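Local coordinates for cocosin 1 acidic chain (Cocos nucifera, PDB 5WPW), which serves as a hexameric 11S seed storage globulin of coconut, acting as a nutrient reservoir and regarded as a potential food allergen, at residues 14-19 and 23-28; 27-32 and 150-155; 41-46 and 310-315; 126-129 and 133-136. The protein carries 2 engineered substitutions. All coordinates share one frame; numbering follows the deposited sequence.

How the contacts relate
From the N terminus, contact 1 comes first, a tight beta hairpin at one side of the sheet of the N-terminal cupin domain. Contact 2 begins where that hairpin ends, sharing F27 and D28, and closes a long loop by joining the turn at 28-31 to residues 150-155. Within that loop sits contact 4, a short connection between strands. Segment 41-46 of contact 3 also starts inside the loop, but its partner 310-315 lies far beyond it in the C-terminal cupin domain, so contacts 2 and 3 cross, and contact 3 spans contact 4 as well. Strand 40-46 lies between 22-26 of contact 1 and 134-140 of contact 4 in one sheet.

Contact 1 (14-19 and 23-28); sequences TRTVRS and VTDYFD
Y26 and R15 bury much of the surface between 14-19 and 23-28, and they do so flat on each other. The R15 guanidinium is stacked over one face of the Y26 ring, centres 4.5 Å apart and planes only 2° from parallel, a geometry that is also cation-pi. From CG to NE the arginine runs extended, carrying its charged end back over the tyrosine. The two polar ends are held elsewhere, R15 NE by the carbonyl of Q164 and Y26 OH by Q162. V17 adds a methyl, with CG2 3.8 Å from Y26 CE1.

Both segments belong to an antiparallel hairpin whose first strand is, within this chain, an outermost one of the N-terminal cupin sheet. Y26 N donates to R15 O at 2.9 Å, while T14 and R15 together face Y26 as a classic beta bulge: Y26 O takes T14 N at 2.8 Å and T14 OG1 at 3.2 Å, the hydroxyl coming from above the carbonyl plane.

V23 sits on the other face of the sheet with T16, R18 and D25. V23 CG1, set anti to the carbonyl carbon (chi1 -44°), lies over one face of the R18 guanidinium, toward its rim, 3.2 Å from R18 NH2.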
loop_
_atom_site.group_PDB
_atom_site.type_symbol
_atom_site.label_atom_id
_atom_site.label_comp_id
_atom_site.label_asym_id
_atom_site.label_seq_id
_atom_site.Cartn_x
_atom_site.Cartn_y
_atom_site.Cartn_z
ATOM N N THR A 14 -37.352 -2.276 18.751
ATOM C CA THR A 14 -38.702 -1.807 18.452
ATOM C C THR A 14 -39.623 -2.947 18.037
ATOM O O THR A 14 -40.735 -3.067 18.555
ATOM C CB THR A 14 -38.681 -0.741 17.354
ATOM O OG1 THR A 14 -38.053 -1.268 16.176
ATOM C CG2 THR A 14 -37.927 0.480 17.826
ATOM N N ARG A 15 -39.190 -3.790 17.107
ATOM C CA ARG A 15 -40.014 -4.903 16.665
ATOM C C ARG A 15 -39.281 -6.218 16.895
ATOM O O ARG A 15 -38.047 -6.274 16.927
ATOM C CB ARG A 15 -40.444 -4.736 15.198
ATOM C CG ARG A 15 -39.570 -5.368 14.147
ATOM C CD ARG A 15 -40.275 -5.257 12.804
ATOM N NE ARG A 15 -39.383 -5.422 11.659
ATOM C CZ ARG A 15 -38.477 -4.527 11.273
ATOM N NH1 ARG A 15 -38.326 -3.396 11.952
ATOM N NH2 ARG A 15 -37.725 -4.765 10.202
ATOM N N THR A 16 -40.073 -7.266 17.096
ATOM C CA THR A 16 -39.594 -8.585 17.479
ATOM C C THR A 16 -40.312 -9.609 16.616
ATOM O O THR A 16 -41.546 -9.667 16.621
ATOM C CB THR A 16 -39.865 -8.854 18.965
ATOM O OG1 THR A 16 -39.209 -7.864 19.767
ATOM C CG2 THR A 16 -39.381 -10.245 19.363
ATOM N N VAL A 17 -39.551 -10.409 15.875
ATOM C CA VAL A 17 -40.102 -11.437 15.000
ATOM C C VAL A 17 -39.740 -12.789 15.592
ATOM O O VAL A 17 -38.557 -13.091 15.779
ATOM C CB VAL A 17 -39.575 -11.299 13.565
ATOM C CG1 VAL A 17 -40.155 -12.393 12.677
ATOM C CG2 VAL A 17 -39.905 -9.923 13.015
ATOM N N ARG A 18 -40.748 -13.601 15.903
ATOM C CA ARG A 18 -40.492 -14.903 16.497
ATOM C C ARG A 18 -40.414 -15.969 15.408
ATOM O O ARG A 18 -41.295 -16.066 14.548
ATOM C CB ARG A 18 -41.562 -15.275 17.525
ATOM C CG ARG A 18 -41.105 -16.408 18.415
ATOM C CD ARG A 18 -42.048 -16.692 19.574
ATOM N NE ARG A 18 -41.506 -16.303 20.879
ATOM C CZ ARG A 18 -40.372 -16.750 21.419
ATOM N NH1 ARG A 18 -40.004 -16.312 22.618
ATOM N NH2 ARG A 18 -39.594 -17.618 20.778
ATOM N N SER A 19 -39.346 -16.748 15.441
ATOM C CA SER A 19 -39.157 -17.898 14.579
ATOM C C SER A 19 -39.370 -19.175 15.392
ATOM O O SER A 19 -39.598 -19.137 16.603
ATOM C CB SER A 19 -37.759 -17.869 13.947
ATOM O OG SER A 19 -37.621 -16.818 13.006
ATOM N N VAL A 23 -35.686 -15.941 18.239
ATOM C CA VAL A 23 -36.286 -14.634 17.991
ATOM C C VAL A 23 -35.209 -13.645 17.544
ATOM O O VAL A 23 -34.041 -13.725 17.952
ATOM C CB VAL A 23 -37.020 -14.047 19.228
ATOM C CG1 VAL A 23 -37.860 -15.100 19.933
ATOM C CG2 VAL A 23 -36.046 -13.403 20.189
ATOM N N THR A 24 -35.630 -12.690 16.713
ATOM C CA THR A 24 -34.782 -11.607 16.212
ATOM C C THR A 24 -35.385 -10.273 16.625
ATOM O O THR A 24 -36.519 -9.964 16.244
ATOM C CB THR A 24 -34.648 -11.672 14.686
ATOM O OG1 THR A 24 -34.206 -12.982 14.294
ATOM C CG2 THR A 24 -33.644 -10.637 14.196
ATOM N N ASP A 25 -34.631 -9.489 17.395
ATOM C CA ASP A 25 -35.053 -8.171 17.851
ATOM C C ASP A 25 -34.392 -7.127 16.969
ATOM O O ASP A 25 -33.179 -7.176 16.768
ATOM C CB ASP A 25 -34.648 -7.939 19.307
ATOM C CG ASP A 25 -35.224 -8.959 20.234
ATOM O OD1 ASP A 25 -36.309 -9.486 19.895
ATOM O OD2 ASP A 25 -34.597 -9.263 21.268
ATOM N N TYR A 26 -35.173 -6.206 16.427
ATOM C CA TYR A 26 -34.623 -5.169 15.560
ATOM C C TYR A 26 -34.660 -3.821 16.277
ATOM O O TYR A 26 -35.726 -3.375 16.717
ATOM C CB TYR A 26 -35.378 -5.092 14.230
ATOM C CG TYR A 26 -35.404 -6.377 13.416
ATOM C CD1 TYR A 26 -36.287 -7.407 13.738
ATOM C CD2 TYR A 26 -34.573 -6.553 12.309
ATOM C CE1 TYR A 26 -36.332 -8.581 12.992
ATOM C CE2 TYR A 26 -34.608 -7.730 11.550
ATOM C CZ TYR A 26 -35.494 -8.742 11.902
ATOM O OH TYR A 26 -35.565 -9.926 11.176
ATOM N N PHE A 27 -33.501 -3.171 16.395
ATOM C CA PHE A 27 -33.511 -1.754 16.738
ATOM C C PHE A 27 -33.920 -0.954 15.508
ATOM O O PHE A 27 -33.794 -1.418 14.375
ATOM C CB PHE A 27 -32.147 -1.286 17.245
ATOM C CG PHE A 27 -31.679 -1.971 18.505
ATOM C CD1 PHE A 27 -31.223 -3.273 18.476
ATOM C CD2 PHE A 27 -31.655 -1.281 19.719
ATOM C CE1 PHE A 27 -30.776 -3.893 19.632
ATOM C CE2 PHE A 27 -31.208 -1.888 20.873
ATOM C CZ PHE A 27 -30.769 -3.206 20.825
ATOM N N ASP A 28 -34.435 0.258 15.730
ATOM C CA ASP A 28 -35.036 1.022 14.640
ATOM C C ASP A 28 -33.952 1.798 13.892
ATOM O O ASP A 28 -33.467 2.822 14.377
ATOM C CB ASP A 28 -36.122 1.966 15.144
ATOM C CG ASP A 28 -36.748 2.782 14.021
ATOM O OD1 ASP A 28 -36.593 2.410 12.837
ATOM O OD2 ASP A 28 -37.391 3.808 14.314
HETATM O O HOH W 1 -36.725 -14.360 13.908
#

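Contact 2 (27-32 and 150-155); sequences FDEDNE and DRSHRQ
E29 and S152 mark the closest approach of the two backbones, their CA atoms 7.4 Å apart, and neither segment forms a regular helix or strand here. Residues 28-31 make a type I beta turn, overlaid by an Asx turn in which D28 OD1 accepts D30 N at 3.0 Å, and N31 then caps helix 32-37. This turn of the N-terminal cupin domain projects the E29 side chain across to the loop that precedes strand 155-157.

With CG set between its backbone N and carbonyl carbon (chi1 48°) and the chain extended beyond, E29 brings its carboxylate against the peptide joining S152 and H153. OE1 offers its syn lone pair to H153 N, 3.1 Å away and nearly straight at 172°, and also holds the hydroxyl of S40. The second oxygen, E29 OE2, packs on S152 CB at 3.2 Å. The imidazole of H153 leads away from the glutamate, and its NE2 bonds to S57.

The 150-155 loop is braced internally around D150, which meets R4 of a second subunit in a salt bridge, while R154 pairs with D325 of that subunit. Two arginines and a serine hydroxyl round its carboxylate would probably keep D150 ionised. R154 NH1 reaches D150 OD1 at 2.7 Å, and S152 OG comes to D150 OD2 at 2.8 Å from above the carboxylate plane.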
loop_
_atom_site.group_PDB
_atom_site.type_symbol
_atom_site.label_atom_id
_atom_site.label_comp_id
_atom_site.label_asym_id
_atom_site.label_seq_id
_atom_site.Cartn_x
_atom_site.Cartn_y
_atom_site.Cartn_z
ATOM N N PHE A 27 -33.501 -3.171 16.395
ATOM C CA PHE A 27 -33.511 -1.754 16.738
ATOM C C PHE A 27 -33.920 -0.954 15.508
ATOM O O PHE A 27 -33.794 -1.418 14.375
ATOM C CB PHE A 27 -32.147 -1.286 17.245
ATOM C CG PHE A 27 -31.679 -1.971 18.505
ATOM C CD1 PHE A 27 -31.223 -3.273 18.476
ATOM C CD2 PHE A 27 -31.655 -1.281 19.719
ATOM C CE1 PHE A 27 -30.776 -3.893 19.632
ATOM C CE2 PHE A 27 -31.208 -1.888 20.873
ATOM C CZ PHE A 27 -30.769 -3.206 20.825
ATOM N N ASP A 28 -34.435 0.258 15.730
ATOM C CA ASP A 28 -35.036 1.022 14.640
ATOM C C ASP A 28 -33.952 1.798 13.892
ATOM O O ASP A 28 -33.467 2.822 14.377
ATOM C CB ASP A 28 -36.122 1.966 15.144
ATOM C CG ASP A 28 -36.748 2.782 14.021
ATOM O OD1 ASP A 28 -36.593 2.410 12.837
ATOM O OD2 ASP A 28 -37.391 3.808 14.314
ATOM N N GLU A 29 -33.609 1.338 12.688
ATOM C CA GLU A 29 -32.568 1.995 11.908
ATOM C C GLU A 29 -32.991 3.370 11.413
ATOM O O GLU A 29 -32.146 4.115 10.903
ATOM C CB GLU A 29 -32.167 1.102 10.728
ATOM C CG GLU A 29 -33.340 0.555 9.926
ATOM C CD GLU A 29 -32.935 0.094 8.522
ATOM O OE1 GLU A 29 -32.075 -0.816 8.393
ATOM O OE2 GLU A 29 -33.476 0.654 7.541
ATOM N N ASP A 30 -34.274 3.721 11.555
ATOM C CA ASP A 30 -34.784 5.032 11.182
ATOM C C ASP A 30 -34.725 6.039 12.324
ATOM O O ASP A 30 -34.953 7.231 12.095
ATOM C CB ASP A 30 -36.221 4.904 10.672
ATOM C CG ASP A 30 -36.285 4.356 9.256
ATOM O OD1 ASP A 30 -36.219 5.168 8.305
ATOM O OD2 ASP A 30 -36.395 3.120 9.092
ATOM N N ASN A 31 -34.452 5.584 13.541
ATOM C CA ASN A 31 -34.121 6.472 14.644
ATOM C C ASN A 31 -32.995 7.426 14.240
ATOM O O ASN A 31 -32.054 7.036 13.543
ATOM C CB ASN A 31 -33.724 5.607 15.851
ATOM C CG ASN A 31 -33.686 6.378 17.152
ATOM O OD1 ASN A 31 -32.802 7.203 17.367
ATOM N ND2 ASN A 31 -34.634 6.090 18.042
ATOM N N GLU A 32 -33.097 8.690 14.680
ATOM C CA GLU A 32 -32.099 9.693 14.308
ATOM C C GLU A 32 -30.688 9.254 14.680
ATOM O O GLU A 32 -29.730 9.515 13.943
ATOM C CB GLU A 32 -32.416 11.030 14.978
ATOM C CG GLU A 32 -33.178 12.032 14.121
ATOM C CD GLU A 32 -33.427 13.342 14.857
ATOM O OE1 GLU A 32 -32.552 13.751 15.657
ATOM O OE2 GLU A 32 -34.496 13.960 14.645
ATOM N N ASP A 150 -29.101 1.226 -1.025
ATOM C CA ASP A 150 -29.538 2.298 -0.141
ATOM C C ASP A 150 -28.953 2.110 1.261
ATOM O O ASP A 150 -28.451 1.040 1.619
ATOM C CB ASP A 150 -31.070 2.353 -0.082
ATOM C CG ASP A 150 -31.696 0.967 0.020
ATOM O OD1 ASP A 150 -31.426 0.122 -0.856
ATOM O OD2 ASP A 150 -32.452 0.719 0.975
ATOM N N ARG A 151 -29.043 3.169 2.070
ATOM C CA ARG A 151 -28.547 3.167 3.447
ATOM C C ARG A 151 -29.557 2.492 4.384
ATOM O O ARG A 151 -30.084 3.085 5.318
ATOM C CB ARG A 151 -28.259 4.591 3.914
ATOM C CG ARG A 151 -26.880 5.144 3.594
ATOM C CD ARG A 151 -26.396 6.126 4.712
ATOM N NE ARG A 151 -27.504 6.892 5.296
ATOM C CZ ARG A 151 -27.525 7.405 6.530
ATOM N NH1 ARG A 151 -26.492 7.254 7.348
ATOM N NH2 ARG A 151 -28.594 8.078 6.946
ATOM N N SER A 152 -29.851 1.232 4.094
ATOM C CA SER A 152 -30.678 0.422 4.981
ATOM C C SER A 152 -30.182 -1.005 4.875
ATOM O O SER A 152 -29.480 -1.353 3.923
ATOM C CB SER A 152 -32.168 0.522 4.629
ATOM O OG SER A 152 -32.517 -0.369 3.576
ATOM N N HIS A 153 -30.544 -1.825 5.862
ATOM C CA HIS A 153 -30.155 -3.231 5.881
ATOM C C HIS A 153 -31.021 -4.036 4.914
ATOM O O HIS A 153 -32.206 -4.262 5.177
ATOM C CB HIS A 153 -30.290 -3.822 7.278
ATOM C CG HIS A 153 -29.911 -5.267 7.334
ATOM N ND1 HIS A 153 -30.462 -6.155 8.229
ATOM C CD2 HIS A 153 -29.039 -5.979 6.584
ATOM C CE1 HIS A 153 -29.930 -7.351 8.048
ATOM N NE2 HIS A 153 -29.071 -7.273 7.046
ATOM N N ARG A 154 -30.436 -4.490 3.807
ATOM C CA ARG A 154 -31.104 -5.396 2.880
ATOM C C ARG A 154 -30.524 -6.789 3.107
ATOM O O ARG A 154 -29.335 -7.026 2.841
ATOM C CB ARG A 154 -30.920 -4.964 1.419
ATOM C CG ARG A 154 -30.898 -3.446 1.141
ATOM C CD ARG A 154 -32.234 -2.883 0.624
ATOM N NE ARG A 154 -32.797 -3.649 -0.495
ATOM C CZ ARG A 154 -32.963 -3.201 -1.739
ATOM N NH1 ARG A 154 -32.618 -1.967 -2.076
ATOM N NH2 ARG A 154 -33.504 -3.999 -2.654
ATOM N N GLN A 155 -31.365 -7.709 3.578
ATOM C CA GLN A 155 -30.998 -9.103 3.785
ATOM C C GLN A 155 -31.604 -9.978 2.693
ATOM O O GLN A 155 -32.804 -9.893 2.420
ATOM C CB GLN A 155 -31.465 -9.592 5.161
ATOM C CG GLN A 155 -30.668 -10.762 5.699
ATOM C CD GLN A 155 -31.486 -11.678 6.591
ATOM O OE1 GLN A 155 -32.715 -11.604 6.615
ATOM N NE2 GLN A 155 -30.812 -12.547 7.325
#

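Contact 3 (41-46 and 310-315); sequences TIRRVI and IMYCTG
The ring of Y312 and the guanidinium of R43 meet by their edges, with planes 51° apart. R43 NH2 lies in the plane of the tyrosine ring, 3.3 Å from Y312 CE1, and that carbon in turn lies at the rim of the guanidinium, in its plane. The phenol oxygen approaches the guanidinium obliquely. Both R43 NE and R43 NH2 donate to Y312 OH at 2.9 Å, but at N-H angles near 123° both bonds are weak, because the oxygen stands well out of the guanidinium plane and the N-H groups do not point at it. The other terminal nitrogen, NH1, makes a long, weak ion pair with D25.

R43 leaves its strand with CG anti to the backbone N and bends at chi3 (-66°), which turns NE and NH2 toward the phenol. Y312 likewise extends from its own strand, and its side chain also packs on I137. The two side chains thus cross at about a right angle and bridge the two cupin domains of this bicupin subunit: 41-46 belongs to the N-terminal one and 310-315 to the C-terminal one, without any backbone pairing between them.

Nearer the start of both segments, T41 OG1 lies 4.2 Å from I310 CG2. This hydroxyl is buried and has no polar partner in the model. L340 packs against both T41 and I310.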
loop_
_atom_site.group_PDB
_atom_site.type_symbol
_atom_site.label_atom_id
_atom_site.label_comp_id
_atom_site.label_asym_id
_atom_site.label_seq_id
_atom_site.Cartn_x
_atom_site.Cartn_y
_atom_site.Cartn_z
ATOM N N THR A 41 -28.832 -2.234 13.790
ATOM C CA THR A 41 -28.464 -3.186 14.832
ATOM C C THR A 41 -29.587 -4.201 14.995
ATOM O O THR A 41 -30.773 -3.860 14.880
ATOM C CB THR A 41 -28.188 -2.493 16.185
ATOM O OG1 THR A 41 -27.039 -1.637 16.079
ATOM C CG2 THR A 41 -27.904 -3.519 17.278
ATOM N N ILE A 42 -29.214 -5.454 15.202
ATOM C CA ILE A 42 -30.184 -6.500 15.485
ATOM C C ILE A 42 -29.634 -7.373 16.599
ATOM O O ILE A 42 -28.419 -7.555 16.741
ATOM C CB ILE A 42 -30.534 -7.349 14.238
ATOM C CG1 ILE A 42 -29.431 -8.347 13.916
ATOM C CG2 ILE A 42 -30.824 -6.479 13.030
ATOM C CD1 ILE A 42 -29.648 -9.068 12.585
ATOM N N ARG A 43 -30.540 -7.884 17.421
ATOM C CA ARG A 43 -30.215 -8.880 18.426
ATOM C C ARG A 43 -30.963 -10.162 18.084
ATOM O O ARG A 43 -32.149 -10.121 17.757
ATOM C CB ARG A 43 -30.598 -8.414 19.841
ATOM C CG ARG A 43 -30.203 -9.428 20.919
ATOM C CD ARG A 43 -30.965 -9.219 22.221
ATOM N NE ARG A 43 -30.601 -7.954 22.842
ATOM C CZ ARG A 43 -31.465 -7.134 23.427
ATOM N NH1 ARG A 43 -32.750 -7.457 23.469
ATOM N NH2 ARG A 43 -31.047 -5.984 23.952
ATOM N N ARG A 44 -30.270 -11.289 18.155
ATOM C CA ARG A 44 -30.877 -12.591 17.916
ATOM C C ARG A 44 -30.697 -13.509 19.113
ATOM O O ARG A 44 -29.631 -13.533 19.743
ATOM C CB ARG A 44 -30.278 -13.274 16.701
ATOM C CG ARG A 44 -31.094 -13.155 15.493
ATOM C CD ARG A 44 -30.588 -14.117 14.476
ATOM N NE ARG A 44 -29.817 -13.443 13.448
ATOM C CZ ARG A 44 -30.358 -12.826 12.407
ATOM N NH1 ARG A 44 -29.585 -12.239 11.513
ATOM N NH2 ARG A 44 -31.673 -12.805 12.265
ATOM N N VAL A 45 -31.733 -14.294 19.403
ATOM C CA VAL A 45 -31.638 -15.392 20.353
ATOM C C VAL A 45 -31.933 -16.674 19.589
ATOM O O VAL A 45 -32.970 -16.779 18.928
ATOM C CB VAL A 45 -32.609 -15.221 21.536
ATOM C CG1 VAL A 45 -32.615 -16.479 22.376
ATOM C CG2 VAL A 45 -32.188 -14.064 22.383
ATOM N N ILE A 46 -31.017 -17.632 19.668
ATOM C CA ILE A 46 -31.107 -18.884 18.928
ATOM C C ILE A 46 -31.146 -20.000 19.959
ATOM O O ILE A 46 -30.133 -20.293 20.609
ATOM C CB ILE A 46 -29.931 -19.075 17.950
ATOM C CG1 ILE A 46 -29.860 -17.932 16.937
ATOM C CG2 ILE A 46 -30.031 -20.403 17.221
ATOM C CD1 ILE A 46 -28.605 -17.994 16.079
ATOM N N ILE A 310 -21.063 2.530 19.014
ATOM C CA ILE A 310 -22.350 1.892 19.270
ATOM C C ILE A 310 -22.158 1.022 20.504
ATOM O O ILE A 310 -21.554 -0.052 20.447
ATOM C CB ILE A 310 -22.845 1.084 18.070
ATOM C CG1 ILE A 310 -23.028 2.000 16.864
ATOM C CG2 ILE A 310 -24.177 0.422 18.390
ATOM C CD1 ILE A 310 -21.855 2.034 15.929
ATOM N N MET A 311 -22.665 1.491 21.635
ATOM C CA MET A 311 -22.394 0.859 22.913
ATOM C C MET A 311 -23.603 0.038 23.338
ATOM O O MET A 311 -24.731 0.551 23.345
ATOM C CB MET A 311 -22.081 1.914 23.968
ATOM C CG MET A 311 -21.618 1.336 25.277
ATOM S SD MET A 311 -21.162 2.610 26.486
ATOM C CE MET A 311 -21.026 4.034 25.431
ATOM N N TYR A 312 -23.360 -1.216 23.727
ATOM C CA TYR A 312 -24.398 -2.144 24.167
ATOM C C TYR A 312 -24.017 -2.696 25.529
ATOM O O TYR A 312 -22.934 -3.265 25.681
ATOM C CB TYR A 312 -24.568 -3.290 23.163
ATOM C CG TYR A 312 -25.598 -4.314 23.571
ATOM C CD1 TYR A 312 -26.950 -4.047 23.434
ATOM C CD2 TYR A 312 -25.222 -5.546 24.100
ATOM C CE1 TYR A 312 -27.899 -4.972 23.803
ATOM C CE2 TYR A 312 -26.176 -6.482 24.478
ATOM C CZ TYR A 312 -27.510 -6.184 24.312
ATOM O OH TYR A 312 -28.477 -7.080 24.681
ATOM N N CYS A 313 -24.903 -2.560 26.516
ATOM C CA CYS A 313 -24.580 -3.023 27.868
ATOM C C CYS A 313 -24.955 -4.498 28.022
ATOM O O CYS A 313 -26.107 -4.887 27.788
ATOM C CB CYS A 313 -25.272 -2.169 28.926
ATOM S SG CYS A 313 -25.039 -2.829 30.603
ATOM N N THR A 314 -23.962 -5.325 28.337
ATOM C CA THR A 314 -24.141 -6.764 28.492
ATOM C C THR A 314 -24.400 -7.179 29.939
ATOM O O THR A 314 -24.722 -8.339 30.183
ATOM C CB THR A 314 -22.909 -7.521 27.974
ATOM O OG1 THR A 314 -21.764 -7.192 28.765
ATOM C CG2 THR A 314 -22.610 -7.166 26.493
ATOM N N GLY A 315 -24.251 -6.278 30.894
ATOM C CA GLY A 315 -24.407 -6.649 32.295
ATOM C C GLY A 315 -24.144 -5.466 33.198
ATOM O O GLY A 315 -23.592 -4.440 32.782
#

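Contact 4 (126-129 and 133-136); sequences CYNN and PVVA
N128 places CG anti to its backbone N (chi1 -179°), and V134 places CG2 anti to its carbonyl carbon; together these torsions bring that methyl over one face of the asparagine amide. V134 CG2 sits almost directly above N128 CG, 3.6 Å off the amide plane, and is 3.7 Å from N128 OD1. Beyond this the two side chains run past one another in opposite senses. The approach is van der Waals in character, because no hydrogen bond passes between the two segments.

N128 ND2 comes within 3.4 Å of V134 N, yet both are donors and do not bond. ND2 instead gives its hydrogens to the carbonyls of I46 and N132, and also packs on P133 CA at 3.7 Å. The amide oxygen accepts the backbone N of G130, two residues on, which makes an Asx turn. The buried amide thus has both its oxygen and its nitrogen bonded, and these three bonds fix its rotation and hold it flat under the valine.

The connection belongs to the N-terminal cupin beta-barrel, where the chain passes from one sheet to the other. Strand 124-127 pairs with 50-57 and 70-74, whereas 134-140 lies between 40-46 and 61-67 in the second sheet, with V134 and I46 bonded backbone to backbone.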
loop_
_atom_site.group_PDB
_atom_site.type_symbol
_atom_site.label_atom_id
_atom_site.label_comp_id
_atom_site.label_asym_id
_atom_site.label_seq_id
_atom_site.Cartn_x
_atom_site.Cartn_y
_atom_site.Cartn_z
ATOM N N CYS A 126 -25.534 -20.084 11.002
ATOM C CA CYS A 126 -25.188 -20.117 12.423
ATOM C C CYS A 126 -26.004 -21.199 13.102
ATOM O O CYS A 126 -27.231 -21.165 13.006
ATOM C CB CYS A 126 -25.502 -18.779 13.086
ATOM S SG CYS A 126 -25.036 -18.693 14.812
ATOM N N TYR A 127 -25.342 -22.119 13.802
ATOM C CA TYR A 127 -26.050 -23.220 14.466
ATOM C C TYR A 127 -25.655 -23.301 15.939
ATOM O O TYR A 127 -24.462 -23.310 16.276
ATOM C CB TYR A 127 -25.770 -24.548 13.763
ATOM C CG TYR A 127 -26.331 -25.785 14.480
ATOM C CD1 TYR A 127 -27.699 -26.057 14.483
ATOM C CD2 TYR A 127 -25.484 -26.678 15.139
ATOM C CE1 TYR A 127 -28.221 -27.210 15.142
ATOM C CE2 TYR A 127 -25.990 -27.829 15.810
ATOM C CZ TYR A 127 -27.353 -28.084 15.799
ATOM O OH TYR A 127 -27.852 -29.225 16.447
ATOM N N ASN A 128 -26.660 -23.404 16.810
ATOM C CA ASN A 128 -26.459 -23.513 18.256
ATOM C C ASN A 128 -26.396 -24.983 18.643
ATOM O O ASN A 128 -27.422 -25.658 18.679
ATOM C CB ASN A 128 -27.590 -22.800 18.996
ATOM C CG ASN A 128 -27.441 -22.860 20.514
ATOM O OD1 ASN A 128 -26.465 -23.403 21.048
ATOM N ND2 ASN A 128 -28.395 -22.273 21.206
ATOM N N ASN A 129 -25.198 -25.478 18.947
ATOM C CA ASN A 129 -25.027 -26.873 19.329
ATOM C C ASN A 129 -24.790 -27.058 20.821
ATOM O O ASN A 129 -24.398 -28.147 21.245
ATOM C CB ASN A 129 -23.879 -27.500 18.546
ATOM C CG ASN A 129 -22.556 -26.854 18.851
ATOM O OD1 ASN A 129 -22.467 -25.879 19.602
ATOM N ND2 ASN A 129 -21.517 -27.386 18.265
ATOM N N PRO A 133 -29.268 -20.956 25.190
ATOM C CA PRO A 133 -29.511 -20.163 23.984
ATOM C C PRO A 133 -28.304 -19.297 23.640
ATOM O O PRO A 133 -27.553 -18.859 24.512
ATOM C CB PRO A 133 -30.727 -19.300 24.358
ATOM C CG PRO A 133 -31.281 -19.917 25.640
ATOM C CD PRO A 133 -30.105 -20.517 26.318
ATOM N N VAL A 134 -28.113 -19.076 22.350
ATOM C CA VAL A 134 -27.131 -18.107 21.871
ATOM C C VAL A 134 -27.815 -16.754 21.787
ATOM O O VAL A 134 -28.957 -16.646 21.328
ATOM C CB VAL A 134 -26.551 -18.530 20.504
ATOM C CG1 VAL A 134 -25.788 -17.370 19.853
ATOM C CG2 VAL A 134 -25.661 -19.764 20.655
ATOM N N VAL A 135 -27.145 -15.716 22.267
ATOM C CA VAL A 135 -27.608 -14.352 22.099
ATOM C C VAL A 135 -26.512 -13.606 21.342
ATOM O O VAL A 135 -25.373 -13.510 21.821
ATOM C CB VAL A 135 -27.931 -13.682 23.443
ATOM C CG1 VAL A 135 -28.521 -12.310 23.206
ATOM C CG2 VAL A 135 -28.940 -14.547 24.230
ATOM N N ALA A 136 -26.841 -13.134 20.147
ATOM C CA ALA A 136 -25.903 -12.429 19.282
ATOM C C ALA A 136 -26.356 -10.992 19.102
ATOM O O ALA A 136 -27.540 -10.737 18.858
ATOM C CB ALA A 136 -25.811 -13.114 17.909
#